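Local coordinates for HD domain protein (Enterococcus faecalis, PDB 4LRL) that hydrolyses deoxynucleoside triphosphates, releasing triphosphate, and is switched on or off by nucleotides bound at allosteric sites, at residues R41-N46 with A216-T221; A62-L67 with H134-G139; I70-T75 with A83-F88; S77-G82 with Y267-S272. One frame throughout, in Å; residues are numbered along the deposited sequence.

Interaction 1. Residues R41-N46 with A216-T221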
# COMPACT_ATOMS: atom_id res chain seq x y z
N ARG C 41 6.96 6.00 17.54
CA ARG C 41 6.50 5.23 16.40
C ARG C 41 5.00 5.47 16.21
O ARG C 41 4.22 5.41 17.16
CB ARG C 41 6.81 3.75 16.61
CG ARG C 41 7.11 3.01 15.33
CD ARG C 41 8.34 3.59 14.61
NE ARG C 41 8.45 3.06 13.26
CZ ARG C 41 9.36 2.17 12.86
NH1 ARG C 41 10.29 1.74 13.70
NH2 ARG C 41 9.35 1.74 11.61
N ASP C 42 4.62 5.79 14.97
CA ASP C 42 3.24 6.01 14.61
C ASP C 42 2.96 5.35 13.27
O ASP C 42 3.65 5.60 12.30
CB ASP C 42 2.95 7.52 14.53
CG ASP C 42 1.49 7.81 14.22
OD1 ASP C 42 0.63 7.43 15.02
OD2 ASP C 42 1.20 8.42 13.18
N PRO C 43 1.92 4.50 13.21
CA PRO C 43 1.69 3.78 11.96
C PRO C 43 1.30 4.69 10.78
O PRO C 43 1.49 4.31 9.62
CB PRO C 43 0.56 2.81 12.31
CG PRO C 43 -0.09 3.39 13.52
CD PRO C 43 0.98 4.12 14.27
N VAL C 44 0.80 5.88 11.09
CA VAL C 44 0.32 6.81 10.07
C VAL C 44 1.41 7.75 9.54
O VAL C 44 1.64 7.83 8.32
CB VAL C 44 -0.91 7.61 10.58
CG1 VAL C 44 -1.31 8.72 9.61
CG2 VAL C 44 -2.07 6.66 10.84
N HIS C 45 2.10 8.45 10.45
CA HIS C 45 3.13 9.42 10.08
C HIS C 45 4.54 8.85 10.26
O HIS C 45 5.52 9.60 10.21
CB HIS C 45 2.96 10.72 10.87
CG HIS C 45 1.60 11.33 10.71
ND1 HIS C 45 1.09 11.70 9.48
CD2 HIS C 45 0.62 11.59 11.61
CE1 HIS C 45 -0.13 12.18 9.63
NE2 HIS C 45 -0.44 12.13 10.92
N ASN C 46 4.61 7.53 10.44
CA ASN C 46 5.84 6.79 10.70
C ASN C 46 6.47 7.17 12.04
O ASN C 46 6.67 6.30 12.88
CB ASN C 46 6.81 6.85 9.51
CG ASN C 46 6.15 6.42 8.21
OD1 ASN C 46 5.67 5.29 8.09
ND2 ASN C 46 6.10 7.32 7.24
N ALA C 216 -8.89 6.38 8.05
CA ALA C 216 -8.77 5.52 6.88
C ALA C 216 -7.80 4.38 7.15
O ALA C 216 -8.09 3.23 6.78
CB ALA C 216 -8.32 6.31 5.65
N TYR C 217 -6.67 4.69 7.79
CA TYR C 217 -5.64 3.71 8.05
C TYR C 217 -6.17 2.56 8.90
O TYR C 217 -5.91 1.40 8.60
CB TYR C 217 -4.40 4.35 8.71
CG TYR C 217 -3.23 3.39 8.86
CD1 TYR C 217 -2.27 3.27 7.85
CD2 TYR C 217 -3.09 2.60 10.00
CE1 TYR C 217 -1.19 2.37 7.98
CE2 TYR C 217 -2.03 1.71 10.15
CZ TYR C 217 -1.08 1.59 9.13
OH TYR C 217 -0.03 0.70 9.27
N PHE C 218 -6.93 2.89 9.94
CA PHE C 218 -7.45 1.87 10.88
C PHE C 218 -8.73 1.17 10.43
O PHE C 218 -8.90 -0.02 10.69
CB PHE C 218 -7.59 2.44 12.29
CG PHE C 218 -6.27 2.66 12.98
CD1 PHE C 218 -5.60 3.88 12.88
CD2 PHE C 218 -5.68 1.64 13.71
CE1 PHE C 218 -4.38 4.08 13.50
CE2 PHE C 218 -4.44 1.85 14.34
CZ PHE C 218 -3.80 3.07 14.22
N THR C 219 -9.63 1.88 9.76
CA THR C 219 -10.82 1.21 9.23
C THR C 219 -10.46 0.27 8.08
O THR C 219 -11.15 -0.73 7.87
CB THR C 219 -11.90 2.21 8.75
OG1 THR C 219 -11.34 3.04 7.73
CG2 THR C 219 -12.41 3.07 9.90
N GLY C 220 -9.38 0.58 7.36
CA GLY C 220 -8.95 -0.22 6.21
C GLY C 220 -9.54 0.22 4.88
O GLY C 220 -9.45 -0.50 3.89
N THR C 221 -10.15 1.41 4.85
CA THR C 221 -10.60 2.04 3.61
C THR C 221 -9.40 2.69 2.93
O THR C 221 -9.39 3.89 2.67
CB THR C 221 -11.74 3.08 3.83
OG1 THR C 221 -11.23 4.22 4.53
CG2 THR C 221 -12.88 2.50 4.64
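Pro43 and Val44, in the turn that leaves the strand 33-42, pack against Tyr217 and Phe218 in the last turn of helix 206-219; no hydrogen bond crosses between the segments, and the contact is apolar packing. The proline ring is divided between two aromatics. Its CB lies 3.5 Å from Tyr217 CE2, while Pro43 CG reaches the far end of the other ring at Phe218 CZ, 3.8 Å away, the two side chains crossing at about a right angle. The carbonyl carbon of Pro43 sits over one face of the Tyr217 ring, displaced toward its rim. Val44 uses a single branch: CG2 lies 3.9 Å from Tyr217 CB. The other methyl, CG1, is anti to the backbone N (chi1 172°) and covers the centre of the His45 ring.

Polar bonds shape the turn that presents these residues. It is the turn of a beta hairpin formed by strands 33-42 and 46-52, closed by Asp42 N to Asn46 O at 3.0 Å. Inside it, Asp42 OD2 accepts from His45 N at 2.9 Å and 165°, an Asx motif, and takes a weaker bond from Val44 N. Asp42 OD1 also forms a salt bridge with Arg214, and His45 NE2 bonds Asp210, both on helix 206-219. In the assembly, Tyr217 stacks on Tyr217 of the second subunit, whose His81 bonds Asp42 and whose Phe218 packs on Pro43.

Interaction 2. Residues A62-L67 with H134-G139. With NI (nickel (II) ion), chain N; DGT (2'-deoxyguanosine-5'-triphosphate), chain O.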
# COMPACT_ATOMS: atom_id res chain seq x y z
N ALA C 62 -1.31 14.17 32.89
CA ALA C 62 -2.44 13.30 33.23
C ALA C 62 -3.63 13.42 32.28
O ALA C 62 -4.26 12.42 31.94
CB ALA C 62 -2.90 13.58 34.66
N GLU C 63 -3.91 14.65 31.85
CA GLU C 63 -5.08 14.95 31.04
C GLU C 63 -4.92 14.49 29.58
O GLU C 63 -5.91 14.19 28.92
CB GLU C 63 -5.38 16.45 31.09
CG GLU C 63 -5.82 16.97 32.45
CD GLU C 63 -4.65 17.22 33.40
OE1 GLU C 63 -3.50 17.31 32.92
OE2 GLU C 63 -4.89 17.33 34.63
N VAL C 64 -3.68 14.45 29.09
CA VAL C 64 -3.40 13.96 27.75
C VAL C 64 -3.35 12.43 27.77
O VAL C 64 -3.87 11.78 26.86
CB VAL C 64 -2.10 14.56 27.17
CG1 VAL C 64 -1.72 13.92 25.84
CG2 VAL C 64 -2.25 16.07 26.98
N GLN C 65 -2.77 11.86 28.82
CA GLN C 65 -2.64 10.41 28.94
C GLN C 65 -3.98 9.67 28.93
O GLN C 65 -4.05 8.54 28.42
CB GLN C 65 -1.87 10.03 30.21
CG GLN C 65 -0.38 10.32 30.12
CD GLN C 65 0.32 9.53 29.02
OE1 GLN C 65 0.20 8.31 28.95
NE2 GLN C 65 1.08 10.23 28.18
N ARG C 66 -5.02 10.29 29.47
CA ARG C 66 -6.31 9.62 29.59
C ARG C 66 -7.01 9.51 28.23
O ARG C 66 -7.95 8.71 28.07
CB ARG C 66 -7.19 10.28 30.66
CG ARG C 66 -7.61 11.70 30.37
CD ARG C 66 -9.04 11.95 30.83
NE ARG C 66 -9.67 12.90 29.92
CZ ARG C 66 -10.97 13.04 29.71
NH1 ARG C 66 -11.37 13.95 28.83
NH2 ARG C 66 -11.88 12.29 30.35
N LEU C 67 -6.54 10.28 27.26
CA LEU C 67 -7.01 10.14 25.89
C LEU C 67 -6.67 8.76 25.29
O LEU C 67 -7.28 8.36 24.31
CB LEU C 67 -6.49 11.28 25.01
CG LEU C 67 -6.86 12.71 25.42
CD1 LEU C 67 -6.35 13.75 24.41
CD2 LEU C 67 -8.38 12.88 25.66
N HIS C 134 -5.82 20.11 21.32
CA HIS C 134 -7.08 20.52 20.68
C HIS C 134 -8.31 19.69 21.08
O HIS C 134 -9.42 20.19 21.08
CB HIS C 134 -6.94 20.61 19.14
CG HIS C 134 -6.98 19.28 18.45
ND1 HIS C 134 -6.00 18.32 18.60
CD2 HIS C 134 -7.90 18.75 17.60
CE1 HIS C 134 -6.30 17.26 17.88
NE2 HIS C 134 -7.45 17.49 17.26
N ASP C 135 -8.10 18.43 21.44
CA ASP C 135 -9.19 17.50 21.72
C ASP C 135 -9.18 17.02 23.16
O ASP C 135 -9.88 16.05 23.49
CB ASP C 135 -9.07 16.28 20.80
CG ASP C 135 -9.64 16.52 19.42
OD1 ASP C 135 -10.41 17.49 19.20
OD2 ASP C 135 -9.31 15.71 18.53
N VAL C 136 -8.41 17.68 24.02
CA VAL C 136 -8.23 17.23 25.39
C VAL C 136 -9.53 17.21 26.21
O VAL C 136 -9.66 16.45 27.15
CB VAL C 136 -7.07 18.01 26.09
CG1 VAL C 136 -7.56 19.34 26.66
CG2 VAL C 136 -6.42 17.17 27.17
N GLY C 137 -10.51 18.02 25.82
CA GLY C 137 -11.79 18.10 26.54
C GLY C 137 -12.83 17.07 26.14
O GLY C 137 -13.93 17.06 26.69
N HIS C 138 -12.51 16.22 25.17
CA HIS C 138 -13.40 15.13 24.77
C HIS C 138 -13.47 14.07 25.86
O HIS C 138 -12.44 13.66 26.40
CB HIS C 138 -12.90 14.46 23.50
CG HIS C 138 -13.23 15.19 22.23
ND1 HIS C 138 -14.52 15.29 21.74
CD2 HIS C 138 -12.44 15.80 21.32
CE1 HIS C 138 -14.50 15.94 20.60
NE2 HIS C 138 -13.25 16.27 20.32
N GLY C 139 -14.69 13.63 26.19
CA GLY C 139 -14.89 12.50 27.09
C GLY C 139 -15.30 11.28 26.28
O GLY C 139 -15.25 11.32 25.06
NI NI N . -9.08 16.29 16.37
PG DGT O . 13.43 8.83 29.12
O1G DGT O . 13.64 9.19 30.57
O2G DGT O . 12.44 9.70 28.38
O3G DGT O . 14.74 8.60 28.37
O3B DGT O . 12.71 7.39 29.19
PB DGT O . 12.75 6.36 27.96
O1B DGT O . 13.05 7.11 26.69
O2B DGT O . 13.63 5.19 28.36
O3A DGT O . 11.24 5.79 27.94
PA DGT O . 9.93 6.70 27.68
O1A DGT O . 10.29 8.11 27.35
O2A DGT O . 8.95 6.44 28.79
O5' DGT O . 9.34 6.01 26.34
C5' DGT O . 10.21 5.64 25.27
C4' DGT O . 9.41 5.14 24.08
O4' DGT O . 8.01 5.16 24.37
C3' DGT O . 9.62 6.03 22.86
O3' DGT O . 9.94 5.21 21.73
C2' DGT O . 8.30 6.75 22.64
C1' DGT O . 7.31 5.80 23.30
N9 DGT O . 6.07 6.43 23.81
C8 DGT O . 4.83 6.15 23.37
N7 DGT O . 3.89 6.87 24.04
C5 DGT O . 4.54 7.62 24.93
C6 DGT O . 4.15 8.61 25.96
O6 DGT O . 2.94 8.88 26.13
N1 DGT O . 5.12 9.17 26.69
C2 DGT O . 6.43 8.88 26.51
N2 DGT O . 7.35 9.49 27.28
N3 DGT O . 6.86 7.98 25.59
C4 DGT O . 5.98 7.33 24.78
O HOH W 1 -11.03 17.18 16.39
O HOH W 2 -10.77 14.59 16.04
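Val136 points one methyl at the helical turn of residues 62-67. Its CG2, anti to the backbone N (chi1 84° placing CG1 between N and the carbonyl carbon), lies 3.5 Å from Glu63 O and touches Glu63 CB at 4.1 Å. More loosely, Val64 CG2 is 4.3 Å from Val136 CG2. Leu67 has its CB directed toward the 134-139 turn: CD1 lies near Val136 CA, and CD2 lies 4.1 Å from both Asp135 O and Val136 O.

Arg66 reaches across with its guanidinium. NH1 meets Val136 O in the guanidinium plane, at the edge, in a long, weak hydrogen bond of 3.5 Å that is nevertheless fairly straight at 160°. NH1 is also close to His138 O, but the angle there is too poor for a hydrogen bond. Bends at chi2 and chi3 carry the group to these carbonyls.

The carbonyls belong to a type I beta turn, Asp135 to His138, which begins within the His-Asp pair that gives the HD domain its name. His134 NE2 and Asp135 OD2 each bind the nickel ion at 2.2 Å, alongside two waters, His90 and Asp207. Asp135 OD1 accepts a hydrogen bond from one of those waters and a weak one from His138 NE2, while His138 ND1 bonds Ser142. On the other side of the helical turn, Gln65 NE2 donates to O6 of a dGTP guanine, nearly straight at 169°, and also bonds Ile59 O, while Gln65 OE1 takes a bond from Arg68, another residue of that pocket.

Interaction 3. Residues I70-T75 with A83-F88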
# COMPACT_ATOMS: atom_id res chain seq x y z
N ILE C 70 -9.84 6.51 25.48
CA ILE C 70 -11.03 6.99 24.79
C ILE C 70 -10.88 6.78 23.29
O ILE C 70 -9.94 7.30 22.67
CB ILE C 70 -11.32 8.49 25.12
CG1 ILE C 70 -11.56 8.67 26.62
CG2 ILE C 70 -12.52 8.99 24.33
CD1 ILE C 70 -11.72 10.13 27.06
N LYS C 71 -11.79 6.00 22.71
CA LYS C 71 -11.75 5.70 21.28
C LYS C 71 -12.01 6.95 20.48
O LYS C 71 -12.85 7.76 20.86
CB LYS C 71 -12.76 4.63 20.90
CG LYS C 71 -12.32 3.19 21.19
CD LYS C 71 -13.35 2.18 20.65
CE LYS C 71 -14.64 2.15 21.49
NZ LYS C 71 -14.45 1.93 22.98
N GLN C 72 -11.30 7.08 19.37
CA GLN C 72 -11.46 8.22 18.48
C GLN C 72 -12.79 8.19 17.73
O GLN C 72 -13.43 9.22 17.54
CB GLN C 72 -10.27 8.29 17.49
CG GLN C 72 -10.43 9.29 16.33
CD GLN C 72 -10.17 10.73 16.74
OE1 GLN C 72 -9.63 11.00 17.82
NE2 GLN C 72 -10.55 11.67 15.89
N LEU C 73 -13.23 7.00 17.31
CA LEU C 73 -14.40 6.94 16.43
C LEU C 73 -15.67 6.42 17.09
O LEU C 73 -16.71 6.22 16.43
CB LEU C 73 -14.08 6.18 15.15
CG LEU C 73 -13.36 6.98 14.07
CD1 LEU C 73 -13.20 6.09 12.85
CD2 LEU C 73 -14.10 8.28 13.74
N GLY C 74 -15.58 6.23 18.40
CA GLY C 74 -16.73 5.84 19.21
C GLY C 74 -17.27 4.49 18.80
O GLY C 74 -16.67 3.45 19.10
N THR C 75 -18.37 4.53 18.07
CA THR C 75 -19.12 3.34 17.73
C THR C 75 -18.70 2.76 16.40
O THR C 75 -19.13 1.66 16.04
CB THR C 75 -20.63 3.64 17.67
OG1 THR C 75 -20.85 4.77 16.81
CG2 THR C 75 -21.19 3.92 19.07
N ALA C 83 -11.06 -0.00 13.77
CA ALA C 83 -11.12 1.38 14.27
C ALA C 83 -11.06 1.52 15.81
O ALA C 83 -11.92 2.18 16.40
CB ALA C 83 -12.37 2.09 13.73
N GLU C 84 -10.03 0.94 16.42
CA GLU C 84 -9.91 0.91 17.90
C GLU C 84 -8.89 1.91 18.41
O GLU C 84 -8.58 1.94 19.61
CB GLU C 84 -9.56 -0.50 18.41
CG GLU C 84 -10.65 -1.56 18.25
CD GLU C 84 -11.75 -1.49 19.31
OE1 GLU C 84 -11.91 -0.42 19.94
OE2 GLU C 84 -12.46 -2.50 19.52
N HIS C 85 -8.37 2.74 17.50
CA HIS C 85 -7.38 3.78 17.83
C HIS C 85 -7.93 4.85 18.77
O HIS C 85 -9.11 5.17 18.73
CB HIS C 85 -6.80 4.43 16.55
CG HIS C 85 -7.83 5.03 15.64
ND1 HIS C 85 -8.78 4.27 14.98
CD2 HIS C 85 -8.03 6.31 15.25
CE1 HIS C 85 -9.53 5.07 14.24
NE2 HIS C 85 -9.10 6.31 14.38
N SER C 86 -7.06 5.39 19.62
CA SER C 86 -7.48 6.33 20.65
C SER C 86 -7.38 7.79 20.20
O SER C 86 -6.75 8.11 19.18
CB SER C 86 -6.62 6.16 21.89
OG SER C 86 -5.30 6.62 21.63
N ARG C 87 -7.98 8.66 21.00
CA ARG C 87 -7.86 10.09 20.78
C ARG C 87 -6.43 10.56 21.09
O ARG C 87 -6.01 11.64 20.65
CB ARG C 87 -8.86 10.86 21.65
CG ARG C 87 -10.30 10.64 21.27
CD ARG C 87 -11.21 11.67 21.96
NE ARG C 87 -12.58 11.54 21.48
CZ ARG C 87 -13.05 12.11 20.37
NH1 ARG C 87 -12.26 12.89 19.62
NH2 ARG C 87 -14.30 11.90 20.02
N PHE C 88 -5.70 9.75 21.84
CA PHE C 88 -4.30 10.06 22.14
C PHE C 88 -3.44 10.01 20.88
O PHE C 88 -2.69 10.95 20.60
CB PHE C 88 -3.77 9.10 23.20
CG PHE C 88 -2.31 9.31 23.56
CD1 PHE C 88 -1.94 10.23 24.54
CD2 PHE C 88 -1.31 8.55 22.94
CE1 PHE C 88 -0.61 10.42 24.88
CE2 PHE C 88 0.03 8.73 23.28
CZ PHE C 88 0.38 9.67 24.26
O HOH W 3 -9.71 13.20 19.33
O HOH W 4 -11.57 4.59 17.54
O HOH W 5 -14.95 3.23 17.17
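Water 4 is gripped by three backbone groups at the heart of this contact: it accepts from Leu73 N at 2.9 Å and donates to Ala83 O at 2.7 Å and to His85 O. Around it the chain closes a loop, and residues 83-88 return beside 70-75 through a single beta bridge pairing Lys71 with Ser86 just before helix 87-108, the helix that carries His90 of the HD-domain metal site. The bridge rests on two direct bonds. Gln72 N donates to His85 O at 172° and in the carbonyl plane, so that this oxygen holds both an amide and the water; Arg87 N donates to Ile70 O at 2.9 Å. Ser86 is the N-cap, its OG accepting a weak bond from Phe88 N.

Side chains flank the paired backbones. Gln72 CB and CG cross the His85 ring obliquely, CB being 3.7 Å from His85 CD2, with amide and ring planes only 25° apart; the ring's NE2 bonds Asp215. Leu73 CD1 meets the same ring at its edge and also touches Ala83 CB. Lys71 NZ forms a salt bridge with Asp322 and a hydrogen bond with Tyr141. Arg87 extends from CG to NE past Ile70 CG2, which lies at the guanidinium edge, and Gln72 O sits over one guanidinium face. In another structure of this protein, Leu73 and Arg87 belong to the dATP site. In the guanidinium plane of Arg87, water 3 joins two polar ends, donating to Gln72 OE1 at 2.7 Å and accepting from Arg87 NH1 at 2.6 Å.

Interaction 4. Residues S77-G82 with Y267-S272. With DGT (2'-deoxyguanosine-5'-triphosphate), chain R; TTP (thymidine-5'-triphosphate), chain S.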
# COMPACT_ATOMS: atom_id res chain seq x y z
N SER C 77 -16.10 1.28 15.51
CA SER C 77 -15.41 0.01 15.62
C SER C 77 -16.37 -1.18 15.49
O SER C 77 -15.95 -2.30 15.22
CB SER C 77 -14.62 -0.07 16.93
OG SER C 77 -15.49 -0.20 18.05
N PHE C 78 -17.66 -0.94 15.66
CA PHE C 78 -18.65 -2.01 15.50
C PHE C 78 -18.88 -2.38 14.03
O PHE C 78 -19.24 -3.53 13.71
CB PHE C 78 -19.96 -1.63 16.18
CG PHE C 78 -19.88 -1.62 17.68
CD1 PHE C 78 -19.97 -0.42 18.38
CD2 PHE C 78 -19.72 -2.81 18.40
CE1 PHE C 78 -19.90 -0.39 19.79
CE2 PHE C 78 -19.65 -2.79 19.81
CZ PHE C 78 -19.75 -1.57 20.50
N THR C 79 -18.63 -1.42 13.14
CA THR C 79 -18.79 -1.64 11.70
C THR C 79 -17.44 -1.85 11.01
O THR C 79 -17.35 -2.64 10.07
CB THR C 79 -19.56 -0.49 11.03
OG1 THR C 79 -20.83 -0.33 11.67
CG2 THR C 79 -19.79 -0.77 9.56
N PHE C 80 -16.41 -1.14 11.48
CA PHE C 80 -15.03 -1.28 11.02
C PHE C 80 -14.18 -1.67 12.22
O PHE C 80 -13.76 -0.79 12.99
CB PHE C 80 -14.53 0.05 10.44
CG PHE C 80 -15.33 0.56 9.26
CD1 PHE C 80 -14.97 0.23 7.96
CD2 PHE C 80 -16.46 1.36 9.46
CE1 PHE C 80 -15.71 0.70 6.87
CE2 PHE C 80 -17.22 1.83 8.38
CZ PHE C 80 -16.85 1.51 7.08
N HIS C 81 -13.95 -2.97 12.41
CA HIS C 81 -13.38 -3.45 13.66
C HIS C 81 -11.90 -3.10 13.86
O HIS C 81 -11.35 -3.27 14.95
CB HIS C 81 -13.66 -4.94 13.88
CG HIS C 81 -12.97 -5.85 12.91
ND1 HIS C 81 -13.63 -6.43 11.84
CD2 HIS C 81 -11.69 -6.27 12.84
CE1 HIS C 81 -12.78 -7.17 11.16
NE2 HIS C 81 -11.59 -7.09 11.74
N GLY C 82 -11.25 -2.59 12.83
CA GLY C 82 -9.91 -2.04 13.02
C GLY C 82 -9.92 -0.69 13.73
O GLY C 82 -8.89 -0.29 14.25
N TYR C 267 -18.10 7.56 8.50
CA TYR C 267 -18.73 8.33 9.56
C TYR C 267 -20.25 8.24 9.56
O TYR C 267 -20.87 8.25 10.62
CB TYR C 267 -18.26 9.81 9.56
CG TYR C 267 -16.74 9.99 9.57
CD1 TYR C 267 -16.15 11.02 8.84
CD2 TYR C 267 -15.91 9.13 10.28
CE1 TYR C 267 -14.77 11.20 8.84
CE2 TYR C 267 -14.52 9.30 10.27
CZ TYR C 267 -13.96 10.34 9.55
OH TYR C 267 -12.60 10.51 9.53
N PHE C 268 -20.86 8.15 8.37
CA PHE C 268 -22.31 8.15 8.25
C PHE C 268 -22.91 6.74 8.23
O PHE C 268 -24.12 6.60 8.01
CB PHE C 268 -22.77 8.91 7.00
CG PHE C 268 -22.44 10.39 7.01
CD1 PHE C 268 -21.97 11.02 8.16
CD2 PHE C 268 -22.65 11.16 5.86
CE1 PHE C 268 -21.69 12.39 8.17
CE2 PHE C 268 -22.37 12.52 5.85
CZ PHE C 268 -21.89 13.14 7.01
N HIS C 269 -22.09 5.71 8.45
CA HIS C 269 -22.54 4.33 8.33
C HIS C 269 -23.72 4.01 9.25
O HIS C 269 -23.64 4.25 10.45
CB HIS C 269 -21.42 3.32 8.58
CG HIS C 269 -21.68 1.98 7.98
ND1 HIS C 269 -22.60 1.10 8.50
CD2 HIS C 269 -21.18 1.39 6.87
CE1 HIS C 269 -22.65 0.01 7.74
NE2 HIS C 269 -21.79 0.17 6.74
N PRO C 270 -24.81 3.48 8.67
CA PRO C 270 -26.04 3.16 9.42
C PRO C 270 -25.85 2.19 10.59
O PRO C 270 -26.48 2.36 11.63
CB PRO C 270 -26.96 2.55 8.37
CG PRO C 270 -26.42 3.05 7.04
CD PRO C 270 -24.95 3.23 7.22
N VAL C 271 -25.01 1.17 10.43
CA VAL C 271 -24.87 0.19 11.49
C VAL C 271 -24.18 0.84 12.70
O VAL C 271 -24.62 0.66 13.83
CB VAL C 271 -24.15 -1.08 11.01
CG1 VAL C 271 -23.88 -2.03 12.15
CG2 VAL C 271 -24.98 -1.77 9.93
N SER C 272 -23.15 1.63 12.45
CA SER C 272 -22.48 2.37 13.52
C SER C 272 -23.44 3.30 14.23
O SER C 272 -23.43 3.40 15.47
CB SER C 272 -21.30 3.17 12.98
OG SER C 272 -20.47 2.33 12.21
PG DGT R . -27.34 -8.37 7.95
O1G DGT R . -26.78 -8.15 6.56
O2G DGT R . -28.84 -8.57 7.99
O3G DGT R . -26.54 -9.36 8.79
O3B DGT R . -27.15 -6.98 8.77
PB DGT R . -26.21 -5.79 8.28
O1B DGT R . -27.08 -4.66 7.80
O2B DGT R . -25.12 -6.33 7.39
O3A DGT R . -25.53 -5.33 9.65
PA DGT R . -24.39 -6.11 10.46
O1A DGT R . -24.73 -5.97 11.91
O2A DGT R . -24.10 -7.47 9.92
O5' DGT R . -23.09 -5.18 10.21
C5' DGT R . -22.70 -4.70 8.93
C4' DGT R . -21.20 -4.90 8.73
O4' DGT R . -20.42 -4.59 9.89
C3' DGT R . -20.89 -6.37 8.46
O3' DGT R . -21.23 -6.77 7.12
C2' DGT R . -19.41 -6.47 8.81
C1' DGT R . -19.20 -5.35 9.84
N9 DGT R . -18.86 -5.88 11.18
C8 DGT R . -17.79 -5.51 11.92
N7 DGT R . -17.74 -6.16 13.11
C5 DGT R . -18.81 -6.98 13.15
C6 DGT R . -19.38 -7.97 14.11
O6 DGT R . -18.86 -8.22 15.21
N1 DGT R . -20.50 -8.60 13.78
C2 DGT R . -21.12 -8.41 12.61
N2 DGT R . -22.25 -9.11 12.38
N3 DGT R . -20.68 -7.52 11.68
C4 DGT R . -19.55 -6.79 11.88
PA TTP S . -21.74 -3.58 4.87
O1A TTP S . -22.24 -4.81 5.58
O2A TTP S . -22.19 -2.22 5.33
O3A TTP S . -22.04 -3.67 3.28
PB TTP S . -21.88 -4.95 2.28
O1B TTP S . -20.54 -5.61 2.52
O2B TTP S . -22.13 -4.45 0.87
O3B TTP S . -23.05 -6.02 2.69
PG TTP S . -24.44 -5.77 3.51
O1G TTP S . -25.32 -6.90 3.02
O2G TTP S . -24.91 -4.38 3.09
O3G TTP S . -24.12 -5.90 4.98
O5' TTP S . -20.14 -3.60 4.94
C5' TTP S . -19.39 -4.72 5.44
C4' TTP S . -17.96 -4.28 5.71
O4' TTP S . -17.49 -3.50 4.61
C3' TTP S . -17.87 -3.42 6.96
O3' TTP S . -16.79 -3.81 7.79
C2' TTP S . -17.58 -2.02 6.46
C1' TTP S . -17.00 -2.24 5.06
N1 TTP S . -17.42 -1.14 4.18
C2 TTP S . -16.44 -0.40 3.44
O2 TTP S . -15.22 -0.68 3.51
N3 TTP S . -16.84 0.61 2.64
C4 TTP S . -18.15 0.93 2.54
O4 TTP S . -18.48 1.88 1.79
C5 TTP S . -19.12 0.22 3.27
C5M TTP S . -20.60 0.56 3.18
C6 TTP S . -18.72 -0.82 4.09
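Thr79 meets the start of helix 270-291 with both branches of its side chain, and the residues beside it extend the contact to two nucleotides. Phe78 comes first. Its carbonyl oxygen faces C8 of the dGTP base and accepts a hydrogen bond from Arg350, while its ring leads away to meet Phe347 edge-to-face.

At Thr79 the branches divide the work. A chi1 of -57° sets OG1 beside the backbone N and CG2 anti to it. CG2 stands 3.4 Å above the centroid of the His269 ring and 7° off its normal, a clear CH-pi contact. OG1 shares a 2.7 Å hydrogen bond with Ser272 OG, in which either hydroxyl may be the donor, and also packs against Val271 CB. The carbonyl oxygen of Thr79 accepts from O3' of dTTP at 2.6 Å.

Phe80 follows, with one ring face under C2' of the dTTP sugar, CE1 being 3.3 Å from it. Its plane stands 87° to that of His269, although the rings meet obliquely with centroids 5.9 Å apart.

His269 is the N-cap of the helix: ND1 accepts from Val271 N at 3.1 Å, close to the ring plane, and NE2 donates to dTTP O2A at 2.8 Å. Val271 CG2 packs against the dGTP triphosphate. The pocket lies at a subunit interface, where Arg41 of the second subunit also bonds dTTP, consistent with an allosteric site. The use of ND1 as an acceptor is consistent with the proton on NE2, directed at the alpha-phosphate; the cap bond and the Thr79 methyl over the face would fix the ring's rotation.

Overall arrangement
Interaction 3 is the hub, touching the other three, with centres about 12 to 13 Å away. The loop between helix 62-65 and helix 87-108 supplies residues 70-75, 77-82 and 83-86, the last running on into the helix. Interactions 2 and 4, centres about 23 Å apart, do not touch; their two dGTP molecules occupy equivalent interface sites, to which this chain gives 62-67 on one side and 77-82 with 267-272 on the other. Along the chain, interactions 2 and 3 fall within the span bridged by interaction 1, whereas interaction 4 interleaves with all three. Phe218 of interaction 1 stacks on His85. The loop physically connects the dGTP sites with the metal site, consistent with allosteric coupling.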